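PDB 6O38: acinetobacter secreted protease CpaA from Acinetobacter nosocomialis M2, which is a secreted zinc metalloprotease that forms a complex with its chaperone CpaB and is probably exported through the type II secretion system. Local coordinates for residues A[342-345]-A[349-352]; A[317-322]-A[331-336]. One frame throughout, in Å; residues are numbered along the deposited sequence.

Contact 1: residues A[342-345]-A[349-352]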
loop_
_atom_site.group_PDB
_atom_site.type_symbol
_atom_site.label_atom_id
_atom_site.label_comp_id
_atom_site.label_asym_id
_atom_site.label_seq_id
_atom_site.Cartn_x
_atom_site.Cartn_y
_atom_site.Cartn_z
ATOM N N TYR A 342 24.297 21.257 6.605
ATOM C CA TYR A 342 24.585 21.702 5.251
ATOM C C TYR A 342 24.783 20.507 4.327
ATOM O O TYR A 342 25.363 19.489 4.716
ATOM C CB TYR A 342 25.824 22.597 5.237
ATOM C CG TYR A 342 25.632 23.895 5.985
ATOM C CD1 TYR A 342 24.918 24.945 5.420
ATOM C CD2 TYR A 342 26.159 24.072 7.257
ATOM C CE1 TYR A 342 24.735 26.134 6.099
ATOM C CE2 TYR A 342 25.982 25.259 7.946
ATOM C CZ TYR A 342 25.269 26.285 7.362
ATOM O OH TYR A 342 25.090 27.469 8.041
ATOM N N ILE A 343 24.288 20.637 3.098
ATOM C CA ILE A 343 24.368 19.588 2.091
ATOM C C ILE A 343 25.181 20.121 0.922
ATOM O O ILE A 343 24.917 21.225 0.431
ATOM C CB ILE A 343 22.971 19.143 1.621
ATOM C CG1 ILE A 343 22.103 18.741 2.815
ATOM C CG2 ILE A 343 23.083 17.991 0.632
ATOM C CD1 ILE A 343 22.653 17.582 3.606
ATOM N N ASN A 344 26.167 19.344 0.480
ATOM C CA ASN A 344 27.058 19.760 -0.590
ATOM C C ASN A 344 27.210 18.641 -1.611
ATOM O O ASN A 344 26.988 17.464 -1.317
ATOM C CB ASN A 344 28.436 20.168 -0.050
ATOM C CG ASN A 344 28.368 21.373 0.865
ATOM O OD1 ASN A 344 28.210 22.506 0.408
ATOM N ND2 ASN A 344 28.488 21.137 2.167
ATOM N N ALA A 345 27.600 19.033 -2.821
ATOM C CA ALA A 345 27.859 18.098 -3.906
ATOM C C ALA A 345 29.072 18.579 -4.689
ATOM O O ALA A 345 29.492 19.732 -4.574
ATOM C CB ALA A 345 26.645 17.947 -4.831
ATOM N N LEU A 349 26.740 22.389 -5.706
ATOM C CA LEU A 349 25.475 22.513 -4.994
ATOM C C LEU A 349 25.729 22.648 -3.499
ATOM O O LEU A 349 26.453 21.844 -2.905
ATOM C CB LEU A 349 24.584 21.305 -5.281
ATOM C CG LEU A 349 23.254 21.223 -4.525
ATOM C CD1 LEU A 349 22.373 22.420 -4.846
ATOM C CD2 LEU A 349 22.533 19.923 -4.852
ATOM N N SER A 350 25.134 23.671 -2.894
ATOM C CA SER A 350 25.371 23.976 -1.487
ATOM C C SER A 350 24.083 24.522 -0.897
ATOM O O SER A 350 23.600 25.576 -1.322
ATOM C CB SER A 350 26.513 24.981 -1.324
ATOM O OG SER A 350 26.564 25.491 -0.003
ATOM N N THR A 351 23.531 23.801 0.075
ATOM C CA THR A 351 22.254 24.150 0.676
ATOM C C THR A 351 22.212 23.583 2.089
ATOM O O THR A 351 23.171 22.963 2.558
ATOM C CB THR A 351 21.100 23.635 -0.190
ATOM O OG1 THR A 351 19.847 23.903 0.453
ATOM C CG2 THR A 351 21.259 22.141 -0.442
ATOM N N ALA A 352 21.093 23.804 2.774
ATOM C CA ALA A 352 20.927 23.360 4.150
ATOM C C ALA A 352 19.571 22.692 4.330
ATOM O O ALA A 352 18.602 23.019 3.640
ATOM C CB ALA A 352 21.063 24.529 5.135
#

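Contact 2: residues A[317-322]-A[331-336]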
loop_
_atom_site.group_PDB
_atom_site.type_symbol
_atom_site.label_atom_id
_atom_site.label_comp_id
_atom_site.label_asym_id
_atom_site.label_seq_id
_atom_site.Cartn_x
_atom_site.Cartn_y
_atom_site.Cartn_z
ATOM N N PRO A 317 27.321 18.252 11.036
ATOM C CA PRO A 317 27.263 19.651 10.577
ATOM C C PRO A 317 27.172 19.782 9.068
ATOM O O PRO A 317 26.442 20.649 8.571
ATOM C CB PRO A 317 28.564 20.248 11.130
ATOM C CG PRO A 317 29.485 19.080 11.245
ATOM C CD PRO A 317 28.616 17.927 11.658
ATOM N N THR A 318 27.892 18.948 8.322
ATOM C CA THR A 318 27.872 18.976 6.867
ATOM C C THR A 318 27.741 17.558 6.333
ATOM O O THR A 318 28.263 16.605 6.918
ATOM C CB THR A 318 29.139 19.627 6.279
ATOM O OG1 THR A 318 30.276 18.798 6.549
ATOM C CG2 THR A 318 29.371 21.009 6.873
ATOM N N LEU A 319 27.032 17.426 5.214
ATOM C CA LEU A 319 26.893 16.154 4.519
ATOM C C LEU A 319 27.270 16.343 3.060
ATOM O O LEU A 319 26.831 17.303 2.419
ATOM C CB LEU A 319 25.468 15.600 4.626
ATOM C CG LEU A 319 25.017 15.084 5.992
ATOM C CD1 LEU A 319 23.604 14.532 5.908
ATOM C CD2 LEU A 319 25.979 14.024 6.500
ATOM N N GLN A 320 28.077 15.425 2.541
ATOM C CA GLN A 320 28.475 15.423 1.141
ATOM C C GLN A 320 27.667 14.356 0.413
ATOM O O GLN A 320 27.709 13.179 0.787
ATOM C CB GLN A 320 29.974 15.151 1.004
ATOM C CG GLN A 320 30.516 15.256 -0.415
ATOM C CD GLN A 320 30.759 16.690 -0.848
ATOM O OE1 GLN A 320 30.608 17.624 -0.059
ATOM N NE2 GLN A 320 31.143 16.872 -2.106
ATOM N N LEU A 321 26.925 14.772 -0.612
ATOM C CA LEU A 321 26.155 13.826 -1.402
ATOM C C LEU A 321 27.099 12.825 -2.071
ATOM O O LEU A 321 28.275 13.132 -2.295
ATOM C CB LEU A 321 25.320 14.568 -2.445
ATOM C CG LEU A 321 24.146 15.361 -1.862
ATOM C CD1 LEU A 321 23.370 16.083 -2.952
ATOM C CD2 LEU A 321 23.226 14.448 -1.063
ATOM N N PRO A 322 26.618 11.618 -2.379
ATOM C CA PRO A 322 27.516 10.560 -2.862
ATOM C C PRO A 322 28.357 11.010 -4.049
ATOM O O PRO A 322 27.862 11.637 -4.987
ATOM C CB PRO A 322 26.554 9.434 -3.249
ATOM C CG PRO A 322 25.375 9.640 -2.367
ATOM C CD PRO A 322 25.240 11.126 -2.194
ATOM N N VAL A 331 18.537 10.632 -3.340
ATOM C CA VAL A 331 18.897 10.724 -1.932
ATOM C C VAL A 331 17.817 11.532 -1.227
ATOM O O VAL A 331 17.535 12.671 -1.615
ATOM C CB VAL A 331 20.279 11.366 -1.729
ATOM C CG1 VAL A 331 20.532 11.618 -0.252
ATOM C CG2 VAL A 331 21.365 10.474 -2.310
ATOM N N VAL A 332 17.216 10.942 -0.198
ATOM C CA VAL A 332 16.220 11.607 0.633
ATOM C C VAL A 332 16.824 11.808 2.013
ATOM O O VAL A 332 17.346 10.861 2.613
ATOM C CB VAL A 332 14.915 10.797 0.713
ATOM C CG1 VAL A 332 13.916 11.492 1.626
ATOM C CG2 VAL A 332 14.329 10.598 -0.675
ATOM N N ILE A 333 16.766 13.037 2.513
ATOM C CA ILE A 333 17.328 13.378 3.812
ATOM C C ILE A 333 16.220 13.959 4.678
ATOM O O ILE A 333 15.526 14.895 4.264
ATOM C CB ILE A 333 18.502 14.365 3.680
ATOM C CG1 ILE A 333 19.580 13.774 2.768
ATOM C CG2 ILE A 333 19.085 14.684 5.045
ATOM C CD1 ILE A 333 20.744 14.697 2.515
ATOM N N VAL A 334 16.050 13.394 5.871
ATOM C CA VAL A 334 15.099 13.894 6.853
ATOM C C VAL A 334 15.887 14.322 8.082
ATOM O O VAL A 334 16.931 13.745 8.408
ATOM C CB VAL A 334 14.014 12.852 7.213
ATOM C CG1 VAL A 334 13.624 12.043 5.985
ATOM C CG2 VAL A 334 14.471 11.937 8.338
ATOM N N SER A 335 15.403 15.368 8.747
ATOM C CA SER A 335 16.103 15.948 9.885
ATOM C C SER A 335 15.125 16.153 11.029
ATOM O O SER A 335 14.111 16.843 10.869
ATOM C CB SER A 335 16.767 17.276 9.508
ATOM O OG SER A 335 17.415 17.855 10.627
ATOM N N ASN A 336 15.429 15.551 12.178
ATOM C CA ASN A 336 14.729 15.836 13.425
ATOM C C ASN A 336 15.681 16.389 14.478
ATOM O O ASN A 336 15.363 16.371 15.671
ATOM C CB ASN A 336 14.020 14.584 13.944
ATOM C CG ASN A 336 12.866 14.160 13.056
ATOM O OD1 ASN A 336 11.782 14.743 13.107
ATOM N ND2 ASN A 336 13.096 13.145 12.231
#

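Contact 1: residues A[342-345]-A[349-352]
Tyr342 lies opposite Ala352, in a non-hydrogen-bonded position of an antiparallel hairpin. Its CG lies beside the backbone N (chi1 -65°), which brings CD1 to 3.9 Å from the CB of Ala352; the small methyl of Ala352 lets the ring come close, meeting it obliquely. Ile343 and Thr351 form the hydrogen-bonded pair. The N-H of Ile343 reaches Thr351 O at 2.6 Å, almost straight, and the N-H of Thr351 returns to Ile343 O at 2.9 Å. Both residues are beta-branched, a shape suited to extended backbone, and Ile343 CB meets Thr351 CG2 at 4.0 Å. Asn344 points to the same face as Tyr342, where its OD1 accepts a weak bond from Ser350 OG at 3.4 Å. At Ala345 the N-H bends toward Leu349 O (3.0 Å, 137° at the hydrogen) near the turn, and the methyl of Ala345 lies against Leu349 CB. Thr351 OG1 turns elsewhere, to the guanidinium of Arg359. Strand 318-320 pairs with the other edge of 341-344, while Ile343, Leu349 and Thr351 rest on Phe361 of strand 358-364 in the facing layer.

Contact 2: residues A[317-322]-A[331-336]
Two layers of a StcE-type beta-sandwich domain meet where Leu319, Leu321 and Pro322 lie against Val331 and Ile333. The backbones stay well apart, with Leu319 CA and Ile333 CA separated by 10.0 Å, so between these two segments the contact is made by aliphatic side chains.

Leu319 points from its strand toward Ile333, and the two meet loosely through their outer methyls, CD1 to CD1 at 4.4 Å. Ile333 reaches so far because its CG1 branch is extended, with CD1 anti to CA (chi2 177°). The same methyl also lies 4.4 Å from Leu321 CD2, so one isoleucine end is shared by two leucines lying on the facing segment. Leu321 starts out alongside the gap, but its long branched chain bends into it, and CD2 comes to 4.0 Å from Val331 CG1, the two side chains running at a slant to each other.

Val331 divides its two methyls between neighbours. CG1 lies anti to the backbone N (chi1 172°) and takes the leucine, while CG2, on the other branch, meets Pro322 CD at 3.9 Å. Beta-branched valine and isoleucine suit the extended strand 330-335, and the longer leucines opposite carry their methyls across to meet them. Pro322 presents a compact apolar ring where the chain has left strand 318-320; its carbonyl oxygen accepts a hydrogen bond from Trp368 NE1.

All five residues are buried. Phe361 adds an aromatic side chain beside Leu321 and Ile333, while Leu310 touches both Leu319 and Ile333. Apolar residues projecting inward from two layers, each layer holding its own backbone hydrogen bonds, make up the interior of a beta-sandwich.

From the N terminus, residues 317-322 come first, and the chain returns after eight residues to close contact 2 with 331-336, having passed from one layer of the sandwich to the other. It then crosses back, and contact 1 closes as a tight hairpin with three residues between 342-345 and 349-352. The contacts therefore follow in series, neither nested nor crossed. They are nevertheless neighbours in space, their centres about 9 Å apart, because strand 341-344 lies parallel to 318-320, joined by probable hydrogen bonds such as Leu319 N to Tyr342 O at 2.7 Å. Contact 1 extends this small sheet, and contact 2 fastens it to the layer containing strand 330-335.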